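PDB 4Q9A: Tat pathway signal sequence domain protein from Parabacteroides merdae, which is probably an ester hydrolase of the GDSL-like lipase/acylhydrolase family, with the alpha/beta fold of SGNH hydrolases. Local coordinates for residues Cys20-Gln25 / Pro68-Arg73; Ala93-Val98 / Glu136-Thr141. All blocks are in the same frame, centred on the assembly; numbering follows the deposited sequence.

Contact 1: Cys20-Gln25 / Pro68-Arg73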
ATOM      1  N   CYS A  20     -14.007  13.869  -6.651  1.00 48.42           N
ATOM      2  CA  CYS A  20     -12.854  14.767  -6.807  1.00 50.20           C
ATOM      3  C   CYS A  20     -11.726  14.073  -7.577  1.00 54.07           C
ATOM      4  O   CYS A  20     -11.499  12.874  -7.396  1.00 53.64           O
ATOM      5  CB  CYS A  20     -12.356  15.261  -5.450  1.00 51.68           C
ATOM      6  SG  CYS A  20     -11.767  13.929  -4.358  1.00 55.89           S
ATOM      7  N   VAL A  21     -11.010  14.829  -8.424  1.00 49.78           N
ATOM      8  CA  VAL A  21      -9.904  14.271  -9.209  1.00 48.05           C
ATOM      9  C   VAL A  21      -8.576  14.596  -8.492  1.00 49.17           C
ATOM     10  O   VAL A  21      -8.296  15.762  -8.194  1.00 49.55           O
ATOM     11  CB  VAL A  21      -9.958  14.756 -10.697  1.00 50.88           C
ATOM     12  CG1 VAL A  21      -8.655  14.492 -11.453  1.00 49.50           C
ATOM     13  CG2 VAL A  21     -11.120  14.100 -11.426  1.00 50.68           C
ATOM     14  N   ILE A  22      -7.781  13.552  -8.198  1.00 41.98           N
ATOM     15  CA  ILE A  22      -6.459  13.722  -7.566  1.00 40.17           C
ATOM     16  C   ILE A  22      -5.410  13.237  -8.565  1.00 45.40           C
ATOM     17  O   ILE A  22      -5.526  12.127  -9.099  1.00 44.98           O
ATOM     18  CB  ILE A  22      -6.315  13.058  -6.165  1.00 40.84           C
ATOM     19  CG1 ILE A  22      -7.339  13.639  -5.175  1.00 39.37           C
ATOM     20  CG2 ILE A  22      -4.904  13.241  -5.620  1.00 40.13           C
ATOM     21  CD1 ILE A  22      -7.930  12.604  -4.240  1.00 32.43           C
ATOM     22  N   LEU A  23      -4.421  14.098  -8.852  1.00 42.60           N
ATOM     23  CA  LEU A  23      -3.388  13.793  -9.828  1.00 42.44           C
ATOM     24  C   LEU A  23      -2.003  13.946  -9.230  1.00 45.77           C
ATOM     25  O   LEU A  23      -1.639  15.008  -8.724  1.00 46.77           O
ATOM     26  CB  LEU A  23      -3.540  14.679 -11.094  1.00 42.67           C
ATOM     27  CG  LEU A  23      -2.438  14.582 -12.156  1.00 47.43           C
ATOM     28  CD1 LEU A  23      -2.388  13.203 -12.803  1.00 47.25           C
ATOM     29  CD2 LEU A  23      -2.605  15.650 -13.196  1.00 51.41           C
ATOM     30  N   PHE A  24      -1.220  12.881  -9.353  1.00 39.57           N
ATOM     31  CA  PHE A  24       0.173  12.802  -8.920  1.00 36.99           C
ATOM     32  C   PHE A  24       1.048  13.020 -10.126  1.00 44.74           C
ATOM     33  O   PHE A  24       0.871  12.375 -11.174  1.00 47.39           O
ATOM     34  CB  PHE A  24       0.472  11.457  -8.234  1.00 35.46           C
ATOM     35  CG  PHE A  24      -0.232  11.350  -6.908  1.00 33.61           C
ATOM     36  CD1 PHE A  24      -1.529  10.852  -6.826  1.00 33.63           C
ATOM     37  CD2 PHE A  24       0.379  11.788  -5.745  1.00 33.89           C
ATOM     38  CE1 PHE A  24      -2.199  10.808  -5.606  1.00 33.77           C
ATOM     39  CE2 PHE A  24      -0.287  11.717  -4.521  1.00 36.26           C
ATOM     40  CZ  PHE A  24      -1.577  11.240  -4.463  1.00 33.60           C
ATOM     41  N   GLN A  25       1.950  13.971  -9.995  1.00 40.70           N
ATOM     42  CA  GLN A  25       2.854  14.346 -11.060  1.00 41.80           C
ATOM     43  C   GLN A  25       4.291  14.400 -10.494  1.00 48.77           C
ATOM     44  O   GLN A  25       4.484  14.710  -9.303  1.00 49.14           O
ATOM     45  CB  GLN A  25       2.374  15.686 -11.647  1.00 43.60           C
ATOM     46  CG  GLN A  25       3.105  16.161 -12.874  1.00 55.60           C
ATOM     47  CD  GLN A  25       2.944  15.258 -14.054  1.00 57.74           C
ATOM     48  OE1 GLN A  25       3.853  14.497 -14.406  1.00 53.71           O
ATOM     49  NE2 GLN A  25       1.828  15.392 -14.733  1.00 36.56           N
ATOM     50  N   PRO A  68     -13.095   9.219  -4.730  1.00 43.80           N
ATOM     51  CA  PRO A  68     -12.164  10.024  -5.530  1.00 43.05           C
ATOM     52  C   PRO A  68     -11.611   9.278  -6.746  1.00 46.04           C
ATOM     53  O   PRO A  68     -11.505   8.041  -6.733  1.00 46.05           O
ATOM     54  CB  PRO A  68     -11.049  10.358  -4.533  1.00 44.46           C
ATOM     55  CG  PRO A  68     -11.091   9.312  -3.522  1.00 48.33           C
ATOM     56  CD  PRO A  68     -12.488   8.811  -3.444  1.00 44.83           C
ATOM     57  N   LYS A  69     -11.300  10.034  -7.805  1.00 40.71           N
ATOM     58  CA  LYS A  69     -10.718   9.484  -9.029  1.00 40.27           C
ATOM     59  C   LYS A  69      -9.256   9.896  -9.013  1.00 43.53           C
ATOM     60  O   LYS A  69      -8.955  11.092  -9.142  1.00 42.74           O
ATOM     61  CB  LYS A  69     -11.463   9.967 -10.302  1.00 41.83           C
ATOM     62  CG  LYS A  69     -13.000  10.056 -10.201  1.00 36.67           C
ATOM     63  CD  LYS A  69     -13.652   9.979 -11.586  1.00 44.93           C
ATOM     64  CE  LYS A  69     -14.952  10.722 -11.657  1.00 60.90           C
ATOM     65  NZ  LYS A  69     -15.530  10.694 -13.018  1.00 59.11           N
ATOM     66  N   ILE A  70      -8.354   8.924  -8.754  1.00 39.32           N
ATOM     67  CA  ILE A  70      -6.916   9.174  -8.599  1.00 38.45           C
ATOM     68  C   ILE A  70      -6.127   8.714  -9.839  1.00 43.94           C
ATOM     69  O   ILE A  70      -6.324   7.604 -10.351  1.00 45.26           O
ATOM     70  CB  ILE A  70      -6.374   8.548  -7.281  1.00 40.83           C
ATOM     71  CG1 ILE A  70      -7.296   8.914  -6.080  1.00 40.69           C
ATOM     72  CG2 ILE A  70      -4.937   9.022  -7.007  1.00 40.67           C
ATOM     73  CD1 ILE A  70      -7.068   8.171  -4.810  1.00 37.61           C
ATOM     74  N   TYR A  71      -5.242   9.605 -10.318  1.00 39.81           N
ATOM     75  CA  TYR A  71      -4.411   9.418 -11.510  1.00 39.42           C
ATOM     76  C   TYR A  71      -2.940   9.682 -11.206  1.00 41.65           C
ATOM     77  O   TYR A  71      -2.634  10.453 -10.294  1.00 39.89           O
ATOM     78  CB  TYR A  71      -4.889  10.364 -12.640  1.00 39.81           C
ATOM     79  CG  TYR A  71      -6.253  10.004 -13.176  1.00 40.82           C
ATOM     80  CD1 TYR A  71      -6.402   9.034 -14.160  1.00 42.32           C
ATOM     81  CD2 TYR A  71      -7.398  10.634 -12.699  1.00 41.93           C
ATOM     82  CE1 TYR A  71      -7.658   8.696 -14.656  1.00 42.02           C
ATOM     83  CE2 TYR A  71      -8.662  10.300 -13.187  1.00 43.23           C
ATOM     84  CZ  TYR A  71      -8.785   9.333 -14.171  1.00 50.46           C
ATOM     85  OH  TYR A  71     -10.008   8.961 -14.663  1.00 53.28           O
ATOM     86  N   ASN A  72      -2.039   9.058 -11.997  1.00 37.67           N
ATOM     87  CA  ASN A  72      -0.585   9.223 -11.917  1.00 37.39           C
ATOM     88  C   ASN A  72      -0.059   9.559 -13.310  1.00 43.31           C
ATOM     89  O   ASN A  72      -0.343   8.828 -14.266  1.00 43.98           O
ATOM     90  CB  ASN A  72       0.088   7.952 -11.358  1.00 34.07           C
ATOM     91  CG  ASN A  72       1.599   7.994 -11.144  1.00 55.41           C
ATOM     92  OD1 ASN A  72       2.323   8.923 -11.539  1.00 44.78           O
ATOM     93  ND2 ASN A  72       2.126   6.931 -10.549  1.00 51.78           N
ATOM     94  N   ARG A  73       0.684  10.675 -13.442  1.00 39.88           N
ATOM     95  CA  ARG A  73       1.245  11.033 -14.748  1.00 39.84           C
ATOM     96  C   ARG A  73       2.788  11.222 -14.708  1.00 44.07           C
ATOM     97  O   ARG A  73       3.377  11.649 -15.712  1.00 43.86           O
ATOM     98  CB  ARG A  73       0.542  12.256 -15.357  1.00 36.49           C
ATOM     99  CG  ARG A  73      -0.819  11.918 -15.974  1.00 46.30           C
ATOM    100  CD  ARG A  73      -0.783  10.840 -17.060  1.00 49.97           C
ATOM    101  NE  ARG A  73      -1.657   9.705 -16.748  1.00 50.19           N
ATOM    102  CZ  ARG A  73      -1.754   8.598 -17.484  1.00 64.35           C
ATOM    103  NH1 ARG A  73      -1.017   8.453 -18.581  1.00 52.71           N
ATOM    104  NH2 ARG A  73      -2.561   7.617 -17.109  1.00 49.72           N
TER

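Contact 2: Ala93-Val98 / Glu136-Thr141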
ATOM      1  N   ALA A  93      -5.530  18.662 -18.948  1.00 46.56           N
ATOM      2  CA  ALA A  93      -6.587  17.815 -19.502  1.00 45.37           C
ATOM      3  C   ALA A  93      -7.377  17.097 -18.416  1.00 49.86           C
ATOM      4  O   ALA A  93      -8.547  16.815 -18.615  1.00 53.73           O
ATOM      5  CB  ALA A  93      -5.976  16.791 -20.439  1.00 45.72           C
ATOM      6  N   PHE A  94      -6.756  16.805 -17.281  1.00 42.66           N
ATOM      7  CA  PHE A  94      -7.411  16.090 -16.195  1.00 41.17           C
ATOM      8  C   PHE A  94      -8.311  16.981 -15.379  1.00 45.41           C
ATOM      9  O   PHE A  94      -9.182  16.462 -14.664  1.00 43.62           O
ATOM     10  CB  PHE A  94      -6.351  15.465 -15.268  1.00 41.70           C
ATOM     11  CG  PHE A  94      -5.643  14.305 -15.896  1.00 42.12           C
ATOM     12  CD1 PHE A  94      -4.539  14.506 -16.719  1.00 44.82           C
ATOM     13  CD2 PHE A  94      -6.101  13.010 -15.705  1.00 43.65           C
ATOM     14  CE1 PHE A  94      -3.898  13.428 -17.333  1.00 45.39           C
ATOM     15  CE2 PHE A  94      -5.447  11.923 -16.311  1.00 46.54           C
ATOM     16  CZ  PHE A  94      -4.345  12.141 -17.111  1.00 44.68           C
ATOM     17  N   GLN A  95      -8.062  18.316 -15.430  1.00 43.37           N
ATOM     18  CA  GLN A  95      -8.736  19.333 -14.617  1.00 43.34           C
ATOM     19  C   GLN A  95      -8.681  18.880 -13.143  1.00 49.30           C
ATOM     20  O   GLN A  95      -9.734  18.692 -12.525  1.00 50.36           O
ATOM     21  CB  GLN A  95     -10.164  19.574 -15.107  1.00 44.29           C
ATOM     22  CG  GLN A  95     -10.215  20.439 -16.327  1.00 46.86           C
ATOM     23  CD  GLN A  95     -11.585  20.417 -16.912  1.00 68.10           C
ATOM     24  OE1 GLN A  95     -12.558  20.836 -16.275  1.00 60.42           O
ATOM     25  NE2 GLN A  95     -11.686  19.890 -18.133  1.00 66.56           N
ATOM     26  N   PRO A  96      -7.467  18.595 -12.594  1.00 46.12           N
ATOM     27  CA  PRO A  96      -7.396  18.062 -11.227  1.00 45.94           C
ATOM     28  C   PRO A  96      -7.875  19.022 -10.146  1.00 50.77           C
ATOM     29  O   PRO A  96      -7.538  20.213 -10.143  1.00 50.45           O
ATOM     30  CB  PRO A  96      -5.907  17.751 -11.042  1.00 47.21           C
ATOM     31  CG  PRO A  96      -5.205  18.650 -12.023  1.00 51.56           C
ATOM     32  CD  PRO A  96      -6.117  18.709 -13.190  1.00 47.52           C
ATOM     33  N   ASP A  97      -8.656  18.476  -9.212  1.00 47.22           N
ATOM     34  CA  ASP A  97      -9.147  19.200  -8.046  1.00 47.15           C
ATOM     35  C   ASP A  97      -7.987  19.359  -7.037  1.00 52.38           C
ATOM     36  O   ASP A  97      -7.868  20.389  -6.352  1.00 53.95           O
ATOM     37  CB  ASP A  97     -10.356  18.458  -7.452  1.00 48.53           C
ATOM     38  CG  ASP A  97     -11.587  18.504  -8.360  1.00 56.37           C
ATOM     39  OD1 ASP A  97     -12.019  19.616  -8.719  1.00 58.66           O
ATOM     40  OD2 ASP A  97     -12.120  17.428  -8.699  1.00 57.98           O
ATOM     41  N   VAL A  98      -7.118  18.333  -6.987  1.00 48.01           N
ATOM     42  CA  VAL A  98      -5.930  18.258  -6.138  1.00 47.44           C
ATOM     43  C   VAL A  98      -4.770  17.753  -7.001  1.00 49.70           C
ATOM     44  O   VAL A  98      -4.829  16.649  -7.547  1.00 49.49           O
ATOM     45  CB  VAL A  98      -6.162  17.376  -4.884  1.00 51.16           C
ATOM     46  CG1 VAL A  98      -4.884  17.210  -4.073  1.00 50.76           C
ATOM     47  CG2 VAL A  98      -7.265  17.953  -4.016  1.00 51.86           C
ATOM     48  N   GLU A 136      -2.982  29.787 -13.112  1.00 56.31           N
ATOM     49  CA  GLU A 136      -3.547  30.619 -14.175  1.00 57.32           C
ATOM     50  C   GLU A 136      -4.621  29.834 -14.943  1.00 61.44           C
ATOM     51  O   GLU A 136      -5.734  30.327 -15.076  1.00 62.44           O
ATOM     52  CB  GLU A 136      -2.425  31.065 -15.131  1.00 59.41           C
ATOM     53  CG  GLU A 136      -2.249  32.561 -15.308  1.00 70.71           C
ATOM     54  CD  GLU A 136      -0.814  33.071 -15.389  1.00 89.95           C
ATOM     55  OE1 GLU A 136      -0.058  32.647 -16.296  1.00 73.02           O
ATOM     56  OE2 GLU A 136      -0.453  33.936 -14.557  1.00 82.74           O
ATOM     57  N   LYS A 137      -4.302  28.593 -15.386  1.00 56.06           N
ATOM     58  CA  LYS A 137      -5.185  27.724 -16.173  1.00 55.36           C
ATOM     59  C   LYS A 137      -6.200  26.928 -15.308  1.00 58.43           C
ATOM     60  O   LYS A 137      -7.321  26.695 -15.763  1.00 59.73           O
ATOM     61  CB  LYS A 137      -4.363  26.762 -17.063  1.00 56.81           C
ATOM     62  CG  LYS A 137      -3.492  27.461 -18.131  1.00 60.28           C
ATOM     63  CD  LYS A 137      -4.302  28.149 -19.243  1.00 61.12           C
ATOM     64  CE  LYS A 137      -3.715  27.986 -20.623  1.00 70.01           C
ATOM     65  NZ  LYS A 137      -4.589  28.597 -21.658  1.00 79.60           N
ATOM     66  N   LEU A 138      -5.832  26.528 -14.088  1.00 51.75           N
ATOM     67  CA  LEU A 138      -6.751  25.831 -13.182  1.00 50.14           C
ATOM     68  C   LEU A 138      -6.801  26.606 -11.862  1.00 56.08           C
ATOM     69  O   LEU A 138      -6.135  26.216 -10.899  1.00 55.88           O
ATOM     70  CB  LEU A 138      -6.317  24.372 -12.950  1.00 48.47           C
ATOM     71  CG  LEU A 138      -6.298  23.400 -14.140  1.00 51.81           C
ATOM     72  CD1 LEU A 138      -5.359  22.214 -13.860  1.00 49.91           C
ATOM     73  CD2 LEU A 138      -7.698  22.898 -14.487  1.00 52.45           C
ATOM     74  N   PRO A 139      -7.517  27.754 -11.811  1.00 54.22           N
ATOM     75  CA  PRO A 139      -7.496  28.585 -10.598  1.00 54.11           C
ATOM     76  C   PRO A 139      -8.092  27.964  -9.330  1.00 57.65           C
ATOM     77  O   PRO A 139      -7.850  28.509  -8.253  1.00 57.48           O
ATOM     78  CB  PRO A 139      -8.282  29.824 -11.010  1.00 57.13           C
ATOM     79  CG  PRO A 139      -9.085  29.422 -12.153  1.00 61.80           C
ATOM     80  CD  PRO A 139      -8.289  28.413 -12.885  1.00 56.92           C
ATOM     81  N   ASN A 140      -8.817  26.836  -9.425  1.00 53.99           N
ATOM     82  CA  ASN A 140      -9.394  26.181  -8.238  1.00 53.60           C
ATOM     83  C   ASN A 140      -8.611  24.947  -7.795  1.00 57.24           C
ATOM     84  O   ASN A 140      -8.994  24.291  -6.820  1.00 58.01           O
ATOM     85  CB  ASN A 140     -10.835  25.773  -8.482  1.00 54.42           C
ATOM     86  CG  ASN A 140     -11.730  26.899  -8.905  1.00 59.80           C
ATOM     87  OD1 ASN A 140     -12.387  26.813  -9.945  1.00 62.82           O
ATOM     88  ND2 ASN A 140     -11.756  27.975  -8.129  1.00 32.48           N
ATOM     89  N   THR A 141      -7.529  24.614  -8.496  1.00 52.76           N
ATOM     90  CA  THR A 141      -6.731  23.455  -8.133  1.00 51.69           C
ATOM     91  C   THR A 141      -5.938  23.735  -6.847  1.00 56.01           C
ATOM     92  O   THR A 141      -5.280  24.787  -6.709  1.00 58.34           O
ATOM     93  CB  THR A 141      -5.816  23.040  -9.289  1.00 61.33           C
ATOM     94  OG1 THR A 141      -6.657  22.690 -10.397  1.00 68.99           O
ATOM     95  CG2 THR A 141      -4.924  21.843  -8.937  1.00 56.86           C
TER

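Contact 1: Cys20-Gln25 / Pro68-Arg73
Just before strand 21-26, Cys-20 O accepts the Lys-69 N-H at 2.9 Å, the first rung of the parallel pairing, and Cys-20 SG packs on Pro-68 CB at 3.6 Å. Val-21 shares a face of the sheet with Tyr-71, CG1 lying near ring atom CD2. Ile-22 is bonded through both backbone polar atoms, N to Lys-69 O and O to Tyr-71 N, the regular ladder of a parallel sheet, here of the flavodoxin-like order 2-1-3-4-5 found in SGNH hydrolases. On the other face its CD1 runs alongside Pro-68 CB and Ile-70 CG1. Leu-23 has CG anti to the backbone N (chi1 174°), and its CD1 reaches across to Tyr-71 CB and, 3.8 Å away, Arg-73 CG. Phe-24 presents its ring edge to Ile-70, CE1 meeting CG2 in the ring plane at 3.6 Å; its N binds Tyr-71 O, and its O takes the Arg-73 N-H at 2.8 Å. Gln-25 bends at chi2 (64°), bringing NE2 within 3.4 Å of Arg-73 CB. Strand 69-72 is outermost in the chain's sheet, while 21-26 also pairs with strand 98-102; helix 51-62 covers the Phe-24 and Ile-70 face through Val-52, Leu-59 and Leu-60.

Contact 2: Ala93-Val98 / Glu136-Thr141
Leu-138 and Thr-141 meet Gln-95 and Pro-96 where two helix-to-strand connections of the alpha/beta/alpha fold run side by side, one leading from helix 88-92 into strand 98-102 and the other from helix 120-137 into strand 142-146. The contact is small, burying 225 Å² in all, and combines one apolar side chain with one polar one. Leu-138 is the first residue to leave helical geometry after helix 120-137, and its CB points toward 93-98. With CG beside the backbone N (chi1 -63°), its two methyls divide the work: CD1 packs at 3.6 Å from Pro-96 CD and also reaches CG of that ring, while CD2 lies 3.7 Å from Gln-95 CA and 4.0 Å from Gln-95 CG. The leucine meets both neighbours at roughly a right angle. Beyond helix 88-92, Gln-95 is the first residue to leave helical geometry, with a positive phi of 50°, and Pro-96 follows directly, so the leucine methyls cover the bend at which that chain turns toward the sheet. Leu-92 of helix 88-92 also packs against Leu-138. A type I beta turn then runs from Leu-138 to Thr-141, with Thr-141 N bonded back to Leu-138 O at 3.2 Å. It reverses the chain just before strand 142-146. At Thr-141 the contact becomes polar and buried. Alongside it, Asp-97 pairs through its backbone with Gln-142, so the two connections are already joined as the neighbouring strands begin. The threonine side chain closes the contact: its OG1 donates to Pro-96 O at 2.6 Å, approaching nearly straight along the carbonyl direction.

Overall arrangement
The two contacts lie on the same side of the chain's centre, their own centres 11 Å apart, and follow in series: contact 1 closes before contact 2 opens. Contact 1 joins two strands at one side of the five-stranded parallel sheet, ordered 69-72, 21-26, 98-102, 142-146, 183-185; contact 2 joins the connections entering the next two strands. They meet directly between 20-25 and 93-98, where Val-21 N reaches Asp-97 OD2 at 2.8 Å and Leu-23 N reaches Val-98 O at 2.9 Å, both probable hydrogen bonds. Together they link four successive strands of the sheet, the framework of the probable hydrolase, contact 1 along the lengths of two strands, contact 2 at the N-terminal approach to the next two.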